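Local coordinates for protein excinuclease ABC, subunit A. (Deinococcus radiodurans, PDB 2VF7) that binds DNA, zinc and ATP, and as a UvrA-family protein probably hydrolyses ATP and takes part in recognising DNA damage for excision repair, at residues L263-N268 / A272-R277; E471-K474 / Q480-Q483; F520-M525 / L580-R585; L360-H365 / Q393-L398. The protein carries 1 engineered substitution. All blocks are in the same frame, centred on the assembly; numbering follows the deposited sequence.

Contact 1: L263-N268 / A272-R277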
# COMPACT_ATOMS: atom_id res chain seq x y z
N LEU A 263 -10.92 2.24 -28.81
CA LEU A 263 -9.57 1.77 -28.53
C LEU A 263 -9.06 2.24 -27.15
O LEU A 263 -8.30 1.53 -26.50
CB LEU A 263 -8.60 2.19 -29.64
CG LEU A 263 -8.81 1.76 -31.10
CD1 LEU A 263 -7.57 2.14 -31.89
CD2 LEU A 263 -9.09 0.27 -31.27
N HIS A 264 -9.46 3.44 -26.73
CA HIS A 264 -9.12 3.91 -25.39
C HIS A 264 -9.86 3.07 -24.36
O HIS A 264 -9.30 2.72 -23.33
CB HIS A 264 -9.45 5.40 -25.20
CG HIS A 264 -8.98 5.97 -23.88
ND1 HIS A 264 -9.57 5.64 -22.67
CD2 HIS A 264 -7.99 6.84 -23.59
CE1 HIS A 264 -8.94 6.27 -21.69
NE2 HIS A 264 -7.98 7.01 -22.22
N THR A 265 -11.13 2.77 -24.62
CA THR A 265 -11.88 1.95 -23.69
C THR A 265 -11.28 0.56 -23.59
O THR A 265 -11.12 0.03 -22.50
CB THR A 265 -13.38 1.91 -24.04
OG1 THR A 265 -13.87 3.24 -24.18
CG2 THR A 265 -14.17 1.22 -22.93
N PHE A 266 -10.92 -0.03 -24.73
CA PHE A 266 -10.29 -1.35 -24.74
C PHE A 266 -9.01 -1.41 -23.91
O PHE A 266 -8.78 -2.37 -23.19
CB PHE A 266 -10.00 -1.81 -26.18
CG PHE A 266 -9.39 -3.20 -26.28
CD1 PHE A 266 -10.19 -4.35 -26.25
CD2 PHE A 266 -8.01 -3.36 -26.40
CE1 PHE A 266 -9.64 -5.62 -26.36
CE2 PHE A 266 -7.44 -4.64 -26.50
CZ PHE A 266 -8.27 -5.77 -26.48
N ALA A 267 -8.18 -0.38 -24.03
CA ALA A 267 -6.82 -0.44 -23.56
C ALA A 267 -6.69 -0.17 -22.07
O ALA A 267 -5.65 -0.51 -21.47
CB ALA A 267 -5.94 0.53 -24.34
N ASN A 268 -7.74 0.42 -21.49
CA ASN A 268 -7.62 1.19 -20.24
C ASN A 268 -8.62 0.88 -19.15
O ASN A 268 -8.36 1.20 -17.99
CB ASN A 268 -7.67 2.69 -20.55
CG ASN A 268 -6.41 3.20 -21.23
OD1 ASN A 268 -5.35 3.31 -20.61
ND2 ASN A 268 -6.52 3.50 -22.52
N ALA A 272 -14.83 -5.66 -16.66
CA ALA A 272 -14.65 -6.84 -17.53
C ALA A 272 -15.74 -6.95 -18.58
O ALA A 272 -15.49 -7.43 -19.70
CB ALA A 272 -14.59 -8.12 -16.70
N SER A 273 -16.95 -6.53 -18.22
CA SER A 273 -18.10 -6.56 -19.11
C SER A 273 -18.06 -5.42 -20.14
O SER A 273 -18.64 -5.52 -21.22
CB SER A 273 -19.38 -6.46 -18.28
OG SER A 273 -19.35 -5.28 -17.50
N MET A 274 -17.37 -4.34 -19.77
CA MET A 274 -17.21 -3.17 -20.63
C MET A 274 -16.21 -3.46 -21.75
O MET A 274 -16.42 -3.07 -22.89
CB MET A 274 -16.78 -1.96 -19.80
CG MET A 274 -16.46 -0.72 -20.60
SD MET A 274 -17.35 0.72 -19.98
CE MET A 274 -16.43 1.13 -18.49
N LYS A 275 -15.13 -4.14 -21.39
CA LYS A 275 -14.11 -4.61 -22.33
C LYS A 275 -14.75 -5.54 -23.36
O LYS A 275 -14.37 -5.53 -24.54
CB LYS A 275 -12.99 -5.34 -21.58
CG LYS A 275 -11.75 -5.61 -22.39
CD LYS A 275 -10.86 -6.64 -21.70
CE LYS A 275 -9.57 -6.94 -22.50
NZ LYS A 275 -8.60 -5.81 -22.53
N LYS A 276 -15.72 -6.32 -22.91
CA LYS A 276 -16.41 -7.29 -23.75
C LYS A 276 -17.42 -6.62 -24.69
O LYS A 276 -17.64 -7.10 -25.80
CB LYS A 276 -17.08 -8.36 -22.88
CG LYS A 276 -17.03 -9.76 -23.48
CD LYS A 276 -16.82 -10.83 -22.40
CE LYS A 276 -16.78 -12.24 -23.02
NZ LYS A 276 -16.42 -13.32 -22.05
N ARG A 277 -18.02 -5.52 -24.25
CA ARG A 277 -18.96 -4.74 -25.07
C ARG A 277 -18.20 -4.08 -26.22
O ARG A 277 -18.51 -4.30 -27.40
CB ARG A 277 -19.66 -3.66 -24.24
CG ARG A 277 -20.63 -2.82 -25.03
CD ARG A 277 -20.70 -1.40 -24.50
NE ARG A 277 -21.51 -0.56 -25.39
CZ ARG A 277 -21.04 0.45 -26.14
NH1 ARG A 277 -19.75 0.79 -26.11
NH2 ARG A 277 -21.89 1.12 -26.92

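Contact 2: E471-K474 / Q480-Q483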
# COMPACT_ATOMS: atom_id res chain seq x y z
N GLU A 471 -3.23 -37.52 19.44
CA GLU A 471 -3.52 -38.74 20.19
C GLU A 471 -4.45 -38.55 21.40
O GLU A 471 -5.08 -39.50 21.86
CB GLU A 471 -2.22 -39.44 20.63
CG GLU A 471 -1.47 -40.14 19.48
CD GLU A 471 -2.06 -41.50 19.11
OE1 GLU A 471 -2.02 -42.43 19.96
OE2 GLU A 471 -2.55 -41.64 17.97
N GLY A 472 -4.51 -37.32 21.92
CA GLY A 472 -5.35 -37.01 23.07
C GLY A 472 -6.80 -36.70 22.73
O GLY A 472 -7.63 -36.52 23.62
N LEU A 473 -7.10 -36.63 21.43
CA LEU A 473 -8.47 -36.45 20.95
C LEU A 473 -9.27 -37.75 21.20
O LEU A 473 -10.51 -37.77 21.19
CB LEU A 473 -8.44 -36.09 19.47
CG LEU A 473 -9.67 -35.55 18.73
CD1 LEU A 473 -10.16 -34.23 19.31
CD2 LEU A 473 -9.36 -35.39 17.27
N LYS A 474 -8.53 -38.82 21.45
CA LYS A 474 -9.07 -40.13 21.71
C LYS A 474 -9.84 -40.16 23.05
O LYS A 474 -10.55 -41.13 23.33
CB LYS A 474 -7.91 -41.13 21.68
CG LYS A 474 -8.20 -42.57 22.03
CD LYS A 474 -7.19 -43.53 21.38
CE LYS A 474 -5.75 -43.00 21.37
NZ LYS A 474 -4.91 -43.79 20.41
N GLN A 480 -16.39 -35.35 16.59
CA GLN A 480 -16.64 -36.17 15.39
C GLN A 480 -15.38 -36.40 14.54
O GLN A 480 -15.33 -37.35 13.75
CB GLN A 480 -17.76 -35.58 14.55
CG GLN A 480 -19.10 -35.43 15.27
CD GLN A 480 -20.13 -34.70 14.42
OE1 GLN A 480 -20.54 -33.58 14.76
NE2 GLN A 480 -20.52 -35.31 13.30
N THR A 481 -14.37 -35.53 14.68
CA THR A 481 -13.02 -35.81 14.15
C THR A 481 -12.45 -37.04 14.85
O THR A 481 -11.94 -37.97 14.21
CB THR A 481 -12.05 -34.63 14.34
OG1 THR A 481 -12.71 -33.39 14.04
CG2 THR A 481 -10.83 -34.77 13.46
N GLY A 482 -12.54 -37.05 16.18
CA GLY A 482 -12.04 -38.16 16.98
C GLY A 482 -12.72 -39.49 16.71
O GLY A 482 -12.14 -40.54 16.96
N GLN A 483 -13.95 -39.44 16.20
CA GLN A 483 -14.72 -40.65 15.92
C GLN A 483 -14.29 -41.31 14.62
O GLN A 483 -14.14 -42.53 14.56
CB GLN A 483 -16.22 -40.35 15.86
CG GLN A 483 -16.86 -40.10 17.22
CD GLN A 483 -18.20 -39.41 17.11
OE1 GLN A 483 -18.88 -39.50 16.08
NE2 GLN A 483 -18.59 -38.71 18.17

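Contact 3: F520-M525 / L580-R585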
# COMPACT_ATOMS: atom_id res chain seq x y z
N PHE A 520 -19.88 -44.06 -20.08
CA PHE A 520 -20.50 -43.72 -18.80
C PHE A 520 -21.87 -44.38 -18.71
O PHE A 520 -22.71 -44.14 -19.56
CB PHE A 520 -20.68 -42.20 -18.65
CG PHE A 520 -19.42 -41.38 -18.83
CD1 PHE A 520 -19.10 -40.82 -20.07
CD2 PHE A 520 -18.58 -41.12 -17.74
CE1 PHE A 520 -17.95 -40.04 -20.23
CE2 PHE A 520 -17.43 -40.33 -17.89
CZ PHE A 520 -17.11 -39.80 -19.14
N PRO A 521 -22.12 -45.19 -17.66
CA PRO A 521 -23.41 -45.85 -17.46
C PRO A 521 -24.49 -44.86 -17.02
O PRO A 521 -24.15 -43.86 -16.39
CB PRO A 521 -23.12 -46.84 -16.33
CG PRO A 521 -22.06 -46.18 -15.54
CD PRO A 521 -21.18 -45.50 -16.57
N LEU A 522 -25.75 -45.14 -17.34
CA LEU A 522 -26.85 -44.22 -17.00
C LEU A 522 -27.75 -44.74 -15.88
O LEU A 522 -27.79 -45.93 -15.60
CB LEU A 522 -27.69 -43.83 -18.23
CG LEU A 522 -26.96 -43.45 -19.53
CD1 LEU A 522 -27.93 -43.40 -20.70
CD2 LEU A 522 -26.18 -42.14 -19.40
N GLY A 523 -28.45 -43.80 -15.23
CA GLY A 523 -29.34 -44.08 -14.10
C GLY A 523 -28.59 -44.55 -12.88
O GLY A 523 -29.16 -45.19 -12.00
N VAL A 524 -27.31 -44.22 -12.85
CA VAL A 524 -26.33 -44.74 -11.89
C VAL A 524 -25.35 -43.61 -11.55
O VAL A 524 -25.26 -42.62 -12.28
CB VAL A 524 -25.58 -45.96 -12.50
CG1 VAL A 524 -24.44 -46.42 -11.65
CG2 VAL A 524 -26.54 -47.13 -12.71
N MET A 525 -24.66 -43.75 -10.43
CA MET A 525 -23.66 -42.77 -10.00
C MET A 525 -22.20 -43.25 -10.21
O MET A 525 -21.80 -44.30 -9.68
CB MET A 525 -23.95 -42.35 -8.55
CG MET A 525 -22.76 -42.33 -7.66
SD MET A 525 -22.57 -40.76 -6.83
CE MET A 525 -20.86 -40.38 -7.26
N LEU A 580 -28.70 -42.34 -26.27
CA LEU A 580 -28.98 -40.91 -26.12
C LEU A 580 -30.42 -40.60 -25.72
O LEU A 580 -30.67 -39.69 -24.92
CB LEU A 580 -28.68 -40.18 -27.44
CG LEU A 580 -27.40 -39.36 -27.65
CD1 LEU A 580 -27.22 -38.33 -26.54
CD2 LEU A 580 -26.17 -40.24 -27.79
N ALA A 581 -31.38 -41.33 -26.30
CA ALA A 581 -32.80 -41.05 -26.10
C ALA A 581 -33.26 -41.19 -24.63
O ALA A 581 -34.44 -41.01 -24.32
CB ALA A 581 -33.66 -41.91 -27.03
N GLN A 582 -32.30 -41.50 -23.75
CA GLN A 582 -32.55 -41.56 -22.31
C GLN A 582 -32.19 -40.25 -21.59
O GLN A 582 -32.54 -40.06 -20.42
CB GLN A 582 -31.78 -42.74 -21.70
CG GLN A 582 -32.26 -44.12 -22.14
CD GLN A 582 -31.45 -45.25 -21.53
OE1 GLN A 582 -31.13 -46.23 -22.20
NE2 GLN A 582 -31.11 -45.12 -20.25
N ILE A 583 -31.47 -39.36 -22.28
CA ILE A 583 -30.96 -38.13 -21.68
C ILE A 583 -31.65 -36.87 -22.22
O ILE A 583 -31.61 -36.58 -23.42
CB ILE A 583 -29.42 -37.99 -21.83
CG1 ILE A 583 -28.72 -39.25 -21.33
CG2 ILE A 583 -28.92 -36.77 -21.04
CD1 ILE A 583 -27.19 -39.21 -21.46
N THR A 584 -32.26 -36.13 -21.30
CA THR A 584 -33.08 -34.97 -21.62
C THR A 584 -32.34 -33.68 -21.32
O THR A 584 -32.24 -32.79 -22.17
CB THR A 584 -34.39 -35.01 -20.81
OG1 THR A 584 -35.09 -36.23 -21.09
CG2 THR A 584 -35.28 -33.82 -21.15
N ARG A 585 -31.82 -33.58 -20.10
CA ARG A 585 -31.11 -32.40 -19.65
C ARG A 585 -29.69 -32.70 -19.19
O ARG A 585 -29.39 -33.79 -18.70
CB ARG A 585 -31.86 -31.75 -18.49
CG ARG A 585 -33.12 -31.04 -18.87
CD ARG A 585 -33.36 -29.89 -17.90
NE ARG A 585 -33.26 -30.31 -16.50
CZ ARG A 585 -32.92 -29.50 -15.50
NH1 ARG A 585 -32.63 -28.22 -15.73
NH2 ARG A 585 -32.85 -29.97 -14.26

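Contact 4: L360-H365 / Q393-L398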
# COMPACT_ATOMS: atom_id res chain seq x y z
N LEU A 360 13.13 -26.07 -9.67
CA LEU A 360 12.20 -26.94 -10.39
C LEU A 360 11.91 -28.26 -9.67
O LEU A 360 10.81 -28.77 -9.76
CB LEU A 360 12.68 -27.19 -11.82
CG LEU A 360 12.32 -26.14 -12.87
CD1 LEU A 360 13.35 -26.08 -13.97
CD2 LEU A 360 10.94 -26.41 -13.43
N ASP A 361 12.90 -28.78 -8.95
CA ASP A 361 12.75 -30.05 -8.21
C ASP A 361 11.69 -29.96 -7.11
O ASP A 361 10.95 -30.91 -6.89
CB ASP A 361 14.10 -30.53 -7.63
CG ASP A 361 14.80 -31.57 -8.52
OD1 ASP A 361 14.15 -32.20 -9.39
OD2 ASP A 361 16.02 -31.78 -8.35
N VAL A 362 11.64 -28.81 -6.44
CA VAL A 362 10.62 -28.51 -5.43
C VAL A 362 9.19 -28.64 -5.98
O VAL A 362 8.34 -29.30 -5.37
CB VAL A 362 10.85 -27.10 -4.80
CG1 VAL A 362 9.65 -26.64 -3.99
CG2 VAL A 362 12.11 -27.09 -3.94
N LEU A 363 8.95 -28.01 -7.14
CA LEU A 363 7.67 -28.06 -7.86
C LEU A 363 7.33 -29.47 -8.34
O LEU A 363 6.19 -29.93 -8.21
CB LEU A 363 7.72 -27.12 -9.08
CG LEU A 363 7.70 -25.58 -9.02
CD1 LEU A 363 6.39 -25.05 -8.45
CD2 LEU A 363 8.89 -24.97 -8.28
N LEU A 364 8.34 -30.13 -8.90
CA LEU A 364 8.21 -31.46 -9.47
C LEU A 364 7.88 -32.49 -8.40
O LEU A 364 7.06 -33.39 -8.62
CB LEU A 364 9.51 -31.84 -10.19
CG LEU A 364 9.77 -31.39 -11.64
CD1 LEU A 364 9.74 -32.59 -12.59
CD2 LEU A 364 8.83 -30.28 -12.11
N HIS A 365 8.52 -32.33 -7.24
CA HIS A 365 8.31 -33.22 -6.10
C HIS A 365 6.92 -33.03 -5.48
O HIS A 365 6.39 -33.95 -4.84
CB HIS A 365 9.43 -33.03 -5.06
CG HIS A 365 10.72 -33.71 -5.42
ND1 HIS A 365 10.97 -34.23 -6.67
CD2 HIS A 365 11.84 -33.94 -4.69
CE1 HIS A 365 12.17 -34.77 -6.69
NE2 HIS A 365 12.72 -34.61 -5.50
N GLN A 393 7.38 -20.71 -1.63
CA GLN A 393 7.79 -20.35 -0.28
C GLN A 393 8.99 -21.19 0.15
O GLN A 393 9.81 -20.74 0.96
CB GLN A 393 6.64 -20.60 0.71
CG GLN A 393 5.43 -19.69 0.60
CD GLN A 393 5.73 -18.27 0.12
OE1 GLN A 393 6.26 -17.42 0.86
NE2 GLN A 393 5.37 -18.00 -1.13
N LEU A 394 9.08 -22.40 -0.38
CA LEU A 394 10.10 -23.36 0.02
C LEU A 394 11.49 -22.98 -0.48
O LEU A 394 12.50 -23.57 -0.05
CB LEU A 394 9.73 -24.79 -0.38
CG LEU A 394 8.96 -25.61 0.66
CD1 LEU A 394 8.64 -26.98 0.12
CD2 LEU A 394 9.77 -25.75 1.95
N TYR A 395 11.54 -21.98 -1.37
CA TYR A 395 12.80 -21.39 -1.81
C TYR A 395 12.82 -19.87 -1.74
O TYR A 395 13.55 -19.22 -2.48
CB TYR A 395 13.21 -21.90 -3.20
CG TYR A 395 12.22 -21.74 -4.34
CD1 TYR A 395 12.07 -20.51 -4.99
CD2 TYR A 395 11.49 -22.83 -4.82
CE1 TYR A 395 11.19 -20.36 -6.07
CE2 TYR A 395 10.61 -22.70 -5.90
CZ TYR A 395 10.47 -21.47 -6.51
OH TYR A 395 9.61 -21.33 -7.57
N SER A 396 12.03 -19.31 -0.83
CA SER A 396 11.85 -17.87 -0.79
C SER A 396 12.78 -17.25 0.23
O SER A 396 13.06 -16.05 0.15
CB SER A 396 10.41 -17.52 -0.43
OG SER A 396 10.28 -17.27 0.95
N ASN A 397 13.23 -18.07 1.18
CA ASN A 397 14.16 -17.66 2.24
C ASN A 397 13.51 -16.91 3.42
O ASN A 397 14.22 -16.43 4.32
CB ASN A 397 15.35 -16.86 1.67
CG ASN A 397 16.63 -17.68 1.52
OD1 ASN A 397 17.73 -17.13 1.43
ND2 ASN A 397 16.49 -19.01 1.51
N LEU A 398 12.17 -16.80 3.41
CA LEU A 398 11.41 -16.23 4.55
C LEU A 398 11.59 -17.05 5.83
O LEU A 398 11.54 -18.28 5.79
CB LEU A 398 9.91 -16.13 4.26
CG LEU A 398 9.31 -14.80 3.86
CD1 LEU A 398 7.87 -14.70 4.39
CD2 LEU A 398 10.14 -13.65 4.39

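Contact 1: L263-N268 / A272-R277
F266 and K275 meet across two short helical segments, with their CA atoms 5.6 Å apart. In one of the two deposited conformers of K275, the ammonium lies over one face of the F266 ring, 4.1 Å from NZ to the ring centroid and 17° off the ring normal. This cation-pi contact is displaced toward the rim on the side of CE1 and CZ, the carbons nearest the lysine end. The lysine chain runs extended from its CB and bends only at its last torsion (chi4 70°), which turns NZ in beside the opposite helix. There it also approaches F266 O, at 3.5 Å. A second, apolar touch is made by T265 CG2 and M274 CG at 3.8 Å, the two side chains crossing at about a right angle. T265 OG1 is turned back to H261 O, leaving its methyl for the neighbouring helix. Outside the two segments, Y161 meets the F266 ring with the planes at about 45°, and V278 touches both T265 and F266. Within 263-268, N268 ND2 donates to H264 O at 3.0 Å, while lying above the H264 ring. The two helices form an antiparallel hairpin with a short turn in the UvrA DNA-binding domain; the F266 side chain is about 13 Å from a bound zinc ion. Between the segments there is no hydrogen bond: the contact is a cation over a ring, from a lysine deposited in two conformers, plus one methyl touch, and so has little directional bonding.

Contact 2: E471-K474 / Q480-Q483
L473 and G482 bring their CA atoms to 5.6 Å, where a 3-10 segment that includes 471-474 passes beside helix 480-487. With no side chain on G482, whose CB would crowd L473 O, the backbones can come this close, and L473 CD2 lies 3.7 Å from G482 N while L473 CG is 3.9 Å from G482 CA. The same methyl reaches T481, 4.0 Å from L473 CD2 to T481 CB. The leucine is set for this by CG lying opposite its backbone N (chi1 -167°), which extends the branch toward the helix. L473 also packs on L450 and D452 of strand 449-453, in the mixed sheet of the first ABC-type nucleotide-binding core. Antiparallel strand 464-468 ends that sheet and leads into the 3-10 segment. The T481 hydroxyl bonds to D452 OD2, while its side chain touches the P-loop and lies about 10 Å from a bound ADP. S479 OG accepts from G482 N. E471 and K474, both exposed, form a salt bridge, 3.2 Å from K474 NZ to E471 OE1, met from above the carboxylate plane; K474 also makes a cation-pi contact with F486.

Contact 3: F520-M525 / L580-R585
L522 divides its two methyls between Q582 and I583. CD1 goes to the glutamine, 3.6 Å from its NE2 and 4.0 Å from its CB, so the contact follows the amide end and the first carbon of that chain. CD2 goes to the isoleucine tip, 3.7 Å from I583 CD1, the two side chains crossing at about a right angle. All three residues place the branch that touches opposite their own carbonyl carbon. In L522 that puts CG beside the backbone N (chi1 -45°) and carries both methyls toward the 580-585 loop. I583 starts the same way (chi1 -52°) and then runs straight to CD1, bringing its end nearer than its CB direction alone would suggest, while Q582 stays extended beyond CG and passes the leucine at an oblique angle. No hydrogen bond spans the segments, and the amide nitrogen meets L522 as a van der Waals neighbour of its methyl. In the ABC-type nucleotide-binding core, this contact joins the chain at or just after strand 516-521, in a small antiparallel sheet, to the link between strand 575-578 of that sheet and strand 585-589, an outermost strand of the larger mixed sheet. Past L522, G523 takes a positive phi, turning the chain toward V524 and strand 525-529. The loop is held locally by I583 N bonding to L580 O at 2.8 Å, and farther on by the salt bridge between R585 and E744. L503, of the middle strand of the small sheet, touches both L522 and I583, and F552 packs against I583 as well. The L522 backbone bonds with A500 and G501.

Contact 4: L360-H365 / Q393-L398
V362 and L363, consecutive residues of helix 345-365, meet L394 and Y395 through apolar contacts. V362 CG1 sits 4.1 Å from L394 CB, with the side chains oblique to each other, and 4.3 Å from Y395 CD2. L363 reaches the next carbon of the same ring edge, its CD2 lying 3.7 Å from Y395 CE2 and 3.8 Å from Y395 OH. Both aliphatic groups stand near the ring plane, so the tyrosine is met along its rim and neither residue stacks on a face. Its chi1 of 56° tucks CG between the backbone N and carbonyl carbon and aims the ring at the helix; these contacts hold for one of the two conformers deposited for Y395. Among polar contacts, none joins the two segments. The Y395 hydroxyl is hydrogen-bonded to T114 O, fixing the far end of the ring, and L363 packs on T114 too. On the loop side S396 N bonds to Q393 O at 3.2 Å, closing a tight turn where the chain leaves Q393, while the Q393 amide is held by Y403 OH and R389 O. The site lies between helices: V362 and L363 also rest on helix 382-393, which begins in the ABC signature sequence, L360 packs on helix 317-328, and L394 on helix 417-428. Beyond L394 the chain turns toward strand 402-406, the Walker B strand, passing R64 of the second subunit, which packs on N397 and L398.

Overall arrangement
From the N terminus the contacts come in the order 1, 4, 2 and 3, each closing before the next opens, so none nests or crosses. Contact 1 closes a short turn, with three residues between its segments, joining two helices of the DNA-binding domain. Contact 4 closes a loop of 27 residues that contains most of helix 382-393, and contact 2 a five-residue one at the edge of the first nucleotide-binding core. Contact 3 spans 54 residues, including the helix after the second P-loop, and ties the small antiparallel sheet to the larger one. The contacts are spread widely, with centres 33 to 55 Å apart; contacts 1 and 2 lie on opposite sides of the chain's centre.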